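Local coordinates for protein alternansucrase (PDB 6HVG) that belongs to glycoside hydrolase family 70, whose members are large multidomain bacterial enzymes built round a TIM-barrel catalytic domain, at residues K926-M932 against G970-K976; K937-A943 against P962-D968. All blocks are in the same frame, centred on the assembly; numbering follows the deposited sequence.

Overall arrangement
The two contacts illustrate how nested antiparallel pairings build a layered beta domain. Along the chain the four strands come in the order 927-931, 940-947, 962-965, 971-975, with the short strand 952-954 between the middle two, so contact 2 lies inside the loop closed by contact 1; their centres are about 11 Å apart. Contact 2 belongs to a large, curled antiparallel sheet, whereas contact 1 is a separate two-stranded ribbon. The ribbon lies against that sheet: Leu972 and Phe974 meet Thr966 and Leu964, and Met932 reaches Tyr941. Both sit far from the centre of the chain, in an all-beta region consistent with domain C of this family, where packed sheets close an apolar core.

Contact 1 of 2, residues K926-M932 against G970-K976; sequences KTITLHM and GDLIFHK
Ile928 pairs with Phe974, and Leu930 with Leu972, in an antiparallel two-stranded ribbon that lies against the large curled sheet of an all-beta domain. Both are hydrogen-bonded pairs, and each is joined in both directions. Ile928 N donates to Phe974 O at 2.7 Å, while Phe974 N returns a more bent bond to Ile928 O (135° at the hydrogen). In the next pair, Leu930 N reaches Leu972 O at 3.2 Å, in the carbonyl plane and nearly straight at 168°. A weak bond from Met932 N to Gly970 O follows just past the strand ends, where His931 is the centre of an inverse gamma turn.

Apolar contacts gather on the face that carries Ile928, Leu930, Leu972 and Phe974. Leu930 CD1 lies 4.2 Å from Phe974 CE1, and Met932 CG meets Leu972 CG at 4.1 Å. Ile928 O sits in plane at the edge of the Phe974 ring, which makes an edge-to-face contact with Trp1007; Leu930 and Phe974 also touch Ile913 of strand 910-915.

The other face, with Thr929, His931, Asp971 and Ile973, mixes polar and methyl groups. Thr929 and Ile973 run side by side. With OG1 of Thr929 beside the backbone N (chi1 -51°), its CG2 is anti to that N, meets Asp971 CB at 3.4 Å and lies over one face of the His931 ring, toward its rim. The Asp971 carboxylate stands almost perpendicular to that imidazole, its OD1 3.3 Å from His931 CD2.

Contact 2 of 2, residues K937-A943 against P962-D968; sequences KNQLYRA and PTLRTND
Gln939 O is approached by several groups of Thr966 and Arg965. Thr966 N donates a nearly straight hydrogen bond of 2.8 Å to it, almost collinear with the carbonyl. Thr966 OG1 also lies 3.0 Å from Gln939 O, but it is hydrogen-bonded to His936 O as well, so its proton cannot be assigned to Gln939. The CA-H of Arg965 makes a further C-H...O contact.

One residue back, Asn938 O receives Arg965 NH1 in the plane of both the carbonyl and the guanidinium. The arginine leaves its backbone extended and then bends at chi3 (-77°), which brings the group back over the 938-940 backbone. There Leu940 CB lies over one guanidinium face, toward its rim, and Leu940 CD1 meets Arg965 CB at 3.6 Å, the leucine running nearly square to the arginine. The other branch, Leu940 CD2, rests on Thr963 CG2 at 3.7 Å.

These loop and side-chain bonds extend an antiparallel pairing of strands 940-943 and 962-965, part of the large curled sheet. Its central hydrogen-bonded pair is Tyr941 with Leu964, joined in both directions, and Ala943 N adds a bond of 3.2 Å to Pro962 O. On the side of Tyr941 and Leu964 that meets strand 971-975, Thr966 CG2, just past the strand end, touches Tyr941 CD1 at 3.4 Å. Asn938 N donates to Asn967 O at 2.8 Å from well above the carbonyl plane, while Asn967 OD1 accepts a bond from Asp971 N.

Contact 1 of 2, residues K926-M932 against G970-K976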
loop_
_atom_site.group_PDB
_atom_site.type_symbol
_atom_site.label_atom_id
_atom_site.label_comp_id
_atom_site.label_asym_id
_atom_site.label_seq_id
_atom_site.Cartn_x
_atom_site.Cartn_y
_atom_site.Cartn_z
ATOM N N LYS A 926 -29.091 -19.968 -34.945
ATOM C CA LYS A 926 -29.272 -19.565 -33.538
ATOM C C LYS A 926 -30.304 -18.471 -33.282
ATOM O O LYS A 926 -30.364 -17.473 -34.001
ATOM C CB LYS A 926 -27.942 -19.108 -32.937
ATOM C CG LYS A 926 -27.980 -18.947 -31.419
ATOM C CD LYS A 926 -28.303 -20.239 -30.697
ATOM C CE LYS A 926 -28.068 -20.140 -29.194
ATOM N NZ LYS A 926 -28.389 -21.448 -28.558
ATOM N N THR A 927 -31.093 -18.675 -32.229
ATOM C CA THR A 927 -32.073 -17.706 -31.756
ATOM C C THR A 927 -31.817 -17.388 -30.294
ATOM O O THR A 927 -31.591 -18.288 -29.481
ATOM C CB THR A 927 -33.498 -18.255 -31.862
ATOM O OG1 THR A 927 -33.668 -19.319 -30.925
ATOM C CG2 THR A 927 -33.730 -18.768 -33.255
ATOM N N ILE A 928 -31.864 -16.108 -29.954
ATOM C CA ILE A 928 -31.677 -15.682 -28.567
ATOM C C ILE A 928 -32.953 -15.055 -28.024
ATOM O O ILE A 928 -33.549 -14.194 -28.654
ATOM C CB ILE A 928 -30.465 -14.745 -28.439
ATOM C CG1 ILE A 928 -29.197 -15.587 -28.498
ATOM C CG2 ILE A 928 -30.493 -13.973 -27.130
ATOM C CD1 ILE A 928 -27.940 -14.766 -28.556
ATOM N N THR A 929 -33.360 -15.500 -26.836
ATOM C CA THR A 929 -34.681 -15.166 -26.308
ATOM C C THR A 929 -34.697 -14.455 -24.951
ATOM O O THR A 929 -33.987 -14.820 -24.015
ATOM C CB THR A 929 -35.551 -16.424 -26.176
ATOM O OG1 THR A 929 -35.530 -17.146 -27.409
ATOM C CG2 THR A 929 -36.963 -16.035 -25.863
ATOM N N LEU A 930 -35.542 -13.438 -24.877
ATOM C CA LEU A 930 -35.883 -12.760 -23.635
ATOM C C LEU A 930 -37.272 -13.181 -23.185
ATOM O O LEU A 930 -38.252 -12.817 -23.795
ATOM C CB LEU A 930 -35.895 -11.250 -23.842
ATOM C CG LEU A 930 -34.573 -10.480 -23.834
ATOM C CD1 LEU A 930 -34.833 -9.025 -24.165
ATOM C CD2 LEU A 930 -33.860 -10.595 -22.500
ATOM N N HIS A 931 -37.363 -13.935 -22.100
ATOM C CA HIS A 931 -38.666 -14.341 -21.589
ATOM C C HIS A 931 -39.262 -13.193 -20.748
ATOM O O HIS A 931 -39.155 -13.162 -19.516
ATOM C CB HIS A 931 -38.567 -15.653 -20.781
ATOM C CG HIS A 931 -37.963 -16.787 -21.540
ATOM N ND1 HIS A 931 -36.611 -17.057 -21.519
ATOM C CD2 HIS A 931 -38.523 -17.709 -22.353
ATOM C CE1 HIS A 931 -36.364 -18.099 -22.288
ATOM N NE2 HIS A 931 -37.509 -18.512 -22.806
ATOM N N MET A 932 -39.907 -12.266 -21.445
ATOM C CA MET A 932 -40.547 -11.108 -20.835
ATOM C C MET A 932 -41.724 -11.484 -19.939
ATOM O O MET A 932 -42.191 -10.657 -19.173
ATOM C CB MET A 932 -41.067 -10.168 -21.920
ATOM C CG MET A 932 -39.985 -9.509 -22.763
ATOM S SD MET A 932 -39.016 -8.322 -21.817
ATOM C CE MET A 932 -37.554 -9.245 -21.577
ATOM N N GLY A 970 -44.988 -14.842 -24.639
ATOM C CA GLY A 970 -44.377 -13.649 -24.061
ATOM C C GLY A 970 -42.885 -13.548 -24.303
ATOM O O GLY A 970 -42.199 -12.839 -23.595
ATOM N N ASP A 971 -42.361 -14.271 -25.287
ATOM C CA ASP A 971 -40.931 -14.224 -25.575
ATOM C C ASP A 971 -40.627 -13.307 -26.762
ATOM O O ASP A 971 -41.313 -13.341 -27.786
ATOM C CB ASP A 971 -40.384 -15.642 -25.837
ATOM C CG ASP A 971 -40.811 -16.638 -24.785
ATOM O OD1 ASP A 971 -41.150 -16.202 -23.663
ATOM O OD2 ASP A 971 -40.820 -17.852 -25.062
ATOM N N LEU A 972 -39.576 -12.505 -26.605
ATOM C CA LEU A 972 -39.026 -11.727 -27.706
ATOM C C LEU A 972 -37.946 -12.574 -28.341
ATOM O O LEU A 972 -36.941 -12.853 -27.684
ATOM C CB LEU A 972 -38.365 -10.456 -27.209
ATOM C CG LEU A 972 -39.242 -9.300 -26.753
ATOM C CD1 LEU A 972 -38.333 -8.159 -26.338
ATOM C CD2 LEU A 972 -40.184 -8.865 -27.860
ATOM N N ILE A 973 -38.127 -12.981 -29.603
ATOM C CA ILE A 973 -37.139 -13.855 -30.251
ATOM C C ILE A 973 -36.167 -13.026 -31.102
ATOM O O ILE A 973 -36.576 -12.134 -31.838
ATOM C CB ILE A 973 -37.784 -14.954 -31.120
ATOM C CG1 ILE A 973 -39.044 -15.543 -30.456
ATOM C CG2 ILE A 973 -36.754 -16.044 -31.417
ATOM C CD1 ILE A 973 -38.776 -16.501 -29.326
ATOM N N PHE A 974 -34.879 -13.334 -30.997
ATOM C CA PHE A 974 -33.848 -12.624 -31.743
ATOM C C PHE A 974 -33.009 -13.609 -32.545
ATOM O O PHE A 974 -32.745 -14.723 -32.091
ATOM C CB PHE A 974 -32.918 -11.854 -30.804
ATOM C CG PHE A 974 -33.574 -10.708 -30.085
ATOM C CD1 PHE A 974 -34.285 -10.924 -28.920
ATOM C CD2 PHE A 974 -33.468 -9.408 -30.576
ATOM C CE1 PHE A 974 -34.876 -9.865 -28.249
ATOM C CE2 PHE A 974 -34.056 -8.337 -29.910
ATOM C CZ PHE A 974 -34.760 -8.564 -28.747
ATOM N N HIS A 975 -32.584 -13.175 -33.728
ATOM C CA HIS A 975 -31.813 -14.010 -34.653
ATOM C C HIS A 975 -30.478 -13.336 -34.955
ATOM O O HIS A 975 -30.253 -12.187 -34.553
ATOM C CB HIS A 975 -32.601 -14.229 -35.957
ATOM C CG HIS A 975 -33.976 -14.787 -35.750
ATOM N ND1 HIS A 975 -34.231 -16.140 -35.716
ATOM C CD2 HIS A 975 -35.169 -14.174 -35.556
ATOM C CE1 HIS A 975 -35.520 -16.339 -35.506
ATOM N NE2 HIS A 975 -36.112 -15.163 -35.405
ATOM N N LYS A 976 -29.623 -14.027 -35.709
ATOM C CA LYS A 976 -28.362 -13.448 -36.172
ATOM C C LYS A 976 -28.639 -12.138 -36.906
ATOM O O LYS A 976 -27.988 -11.132 -36.669
ATOM C CB LYS A 976 -27.608 -14.433 -37.080
ATOM C CG LYS A 976 -26.240 -13.951 -37.566
ATOM C CD LYS A 976 -25.588 -14.936 -38.532
ATOM C CE LYS A 976 -24.191 -14.488 -38.945
ATOM N NZ LYS A 976 -24.224 -13.324 -39.891
#

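Contact 2 of 2, residues K937-A943 against P962-D968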
loop_
_atom_site.group_PDB
_atom_site.type_symbol
_atom_site.label_atom_id
_atom_site.label_comp_id
_atom_site.label_asym_id
_atom_site.label_seq_id
_atom_site.Cartn_x
_atom_site.Cartn_y
_atom_site.Cartn_z
ATOM N N LYS A 937 -48.026 -11.228 -22.939
ATOM C CA LYS A 937 -48.279 -11.955 -24.177
ATOM C C LYS A 937 -48.625 -10.968 -25.269
ATOM O O LYS A 937 -49.349 -9.994 -25.036
ATOM C CB LYS A 937 -49.424 -12.967 -24.028
ATOM C CG LYS A 937 -49.289 -13.930 -22.867
ATOM C CD LYS A 937 -50.434 -14.931 -22.813
ATOM C CE LYS A 937 -50.201 -15.966 -21.722
ATOM N NZ LYS A 937 -51.436 -16.683 -21.334
ATOM N N ASN A 938 -48.074 -11.220 -26.463
ATOM C CA ASN A 938 -48.426 -10.484 -27.700
ATOM C C ASN A 938 -48.153 -8.967 -27.689
ATOM O O ASN A 938 -48.538 -8.250 -28.591
ATOM C CB ASN A 938 -49.881 -10.773 -28.052
ATOM C CG ASN A 938 -50.143 -12.271 -28.191
ATOM O OD1 ASN A 938 -50.962 -12.839 -27.463
ATOM N ND2 ASN A 938 -49.403 -12.925 -29.083
ATOM N N GLN A 939 -47.418 -8.512 -26.688
ATOM C CA GLN A 939 -47.152 -7.100 -26.488
ATOM C C GLN A 939 -46.028 -6.583 -27.395
ATOM O O GLN A 939 -45.101 -7.311 -27.730
ATOM C CB GLN A 939 -46.752 -6.876 -25.030
ATOM C CG GLN A 939 -46.617 -5.423 -24.637
ATOM C CD GLN A 939 -46.912 -5.198 -23.173
ATOM O OE1 GLN A 939 -47.128 -6.143 -22.409
ATOM N NE2 GLN A 939 -46.924 -3.937 -22.773
ATOM N N LEU A 940 -46.111 -5.311 -27.765
ATOM C CA LEU A 940 -45.074 -4.668 -28.553
ATOM C C LEU A 940 -44.050 -4.077 -27.626
ATOM O O LEU A 940 -44.400 -3.375 -26.660
ATOM C CB LEU A 940 -45.658 -3.568 -29.431
ATOM C CG LEU A 940 -44.770 -3.108 -30.590
ATOM C CD1 LEU A 940 -44.631 -4.218 -31.626
ATOM C CD2 LEU A 940 -45.311 -1.862 -31.267
ATOM N N TYR A 941 -42.785 -4.370 -27.913
ATOM C CA TYR A 941 -41.658 -3.831 -27.158
ATOM C C TYR A 941 -40.758 -2.993 -28.090
ATOM O O TYR A 941 -40.685 -3.251 -29.281
ATOM C CB TYR A 941 -40.863 -4.970 -26.509
ATOM C CG TYR A 941 -41.449 -5.471 -25.212
ATOM C CD1 TYR A 941 -42.566 -6.288 -25.197
ATOM C CD2 TYR A 941 -40.884 -5.129 -23.995
ATOM C CE1 TYR A 941 -43.108 -6.728 -24.008
ATOM C CE2 TYR A 941 -41.418 -5.575 -22.802
ATOM C CZ TYR A 941 -42.536 -6.372 -22.820
ATOM O OH TYR A 941 -43.057 -6.791 -21.621
ATOM N N ARG A 942 -40.109 -1.972 -27.531
ATOM C CA ARG A 942 -39.163 -1.140 -28.275
ATOM C C ARG A 942 -37.836 -1.003 -27.554
ATOM O O ARG A 942 -37.780 -1.025 -26.332
ATOM C CB ARG A 942 -39.736 0.257 -28.530
ATOM C CG ARG A 942 -39.991 1.137 -27.303
ATOM C CD ARG A 942 -38.802 1.999 -26.930
ATOM N NE ARG A 942 -39.139 3.002 -25.915
ATOM C CZ ARG A 942 -38.269 3.882 -25.420
ATOM N NH1 ARG A 942 -36.988 3.864 -25.794
ATOM N NH2 ARG A 942 -38.660 4.796 -24.541
ATOM N N ALA A 943 -36.768 -0.867 -28.327
ATOM C CA ALA A 943 -35.427 -0.749 -27.778
ATOM C C ALA A 943 -35.218 0.562 -27.043
ATOM O O ALA A 943 -35.663 1.594 -27.490
ATOM C CB ALA A 943 -34.397 -0.895 -28.899
ATOM N N PRO A 962 -36.875 1.178 -32.840
ATOM C CA PRO A 962 -37.397 -0.021 -33.459
ATOM C C PRO A 962 -38.228 -0.803 -32.491
ATOM O O PRO A 962 -37.868 -0.922 -31.334
ATOM C CB PRO A 962 -36.160 -0.849 -33.800
ATOM C CG PRO A 962 -35.012 -0.184 -33.176
ATOM C CD PRO A 962 -35.411 1.179 -32.747
ATOM N N THR A 963 -39.347 -1.332 -32.962
ATOM C CA THR A 963 -40.234 -2.134 -32.144
ATOM C C THR A 963 -40.035 -3.575 -32.492
ATOM O O THR A 963 -39.551 -3.908 -33.545
ATOM C CB THR A 963 -41.719 -1.793 -32.386
ATOM O OG1 THR A 963 -42.036 -2.053 -33.747
ATOM C CG2 THR A 963 -41.996 -0.310 -32.074
ATOM N N LEU A 964 -40.429 -4.430 -31.577
ATOM C CA LEU A 964 -40.448 -5.844 -31.798
ATOM C C LEU A 964 -41.568 -6.356 -30.910
ATOM O O LEU A 964 -41.751 -5.868 -29.779
ATOM C CB LEU A 964 -39.108 -6.453 -31.412
ATOM C CG LEU A 964 -39.022 -7.985 -31.570
ATOM C CD1 LEU A 964 -39.616 -8.505 -32.871
ATOM C CD2 LEU A 964 -37.570 -8.431 -31.446
ATOM N N ARG A 965 -42.348 -7.308 -31.416
ATOM C CA ARG A 965 -43.511 -7.802 -30.688
ATOM C C ARG A 965 -43.253 -9.193 -30.117
ATOM O O ARG A 965 -42.679 -10.044 -30.788
ATOM C CB ARG A 965 -44.741 -7.839 -31.583
ATOM C CG ARG A 965 -46.024 -8.080 -30.807
ATOM C CD ARG A 965 -47.245 -8.061 -31.733
ATOM N NE ARG A 965 -47.592 -6.684 -32.076
ATOM C CZ ARG A 965 -48.271 -5.840 -31.284
ATOM N NH1 ARG A 965 -48.740 -6.225 -30.098
ATOM N NH2 ARG A 965 -48.498 -4.588 -31.690
ATOM N N THR A 966 -43.703 -9.410 -28.882
ATOM C CA THR A 966 -43.573 -10.695 -28.196
ATOM C C THR A 966 -44.624 -11.675 -28.713
ATOM O O THR A 966 -45.672 -11.253 -29.203
ATOM C CB THR A 966 -43.745 -10.537 -26.675
ATOM O OG1 THR A 966 -45.021 -9.995 -26.387
ATOM C CG2 THR A 966 -42.725 -9.596 -26.098
ATOM N N ASN A 967 -44.355 -12.971 -28.577
ATOM C CA ASN A 967 -45.298 -14.002 -29.012
ATOM C C ASN A 967 -46.391 -14.330 -27.980
ATOM O O ASN A 967 -46.596 -13.584 -27.020
ATOM C CB ASN A 967 -44.516 -15.260 -29.393
ATOM C CG ASN A 967 -43.918 -15.956 -28.194
ATOM O OD1 ASN A 967 -44.385 -15.806 -27.062
ATOM N ND2 ASN A 967 -42.866 -16.724 -28.437
ATOM N N ASP A 968 -47.106 -15.432 -28.198
ATOM C CA ASP A 968 -48.193 -15.856 -27.307
ATOM C C ASP A 968 -47.664 -16.158 -25.908
ATOM O O ASP A 968 -48.276 -15.767 -24.914
ATOM C CB ASP A 968 -48.902 -17.099 -27.859
ATOM C CG ASP A 968 -50.403 -17.052 -27.659
ATOM O OD1 ASP A 968 -50.867 -16.538 -26.618
ATOM O OD2 ASP A 968 -51.122 -17.551 -28.560
#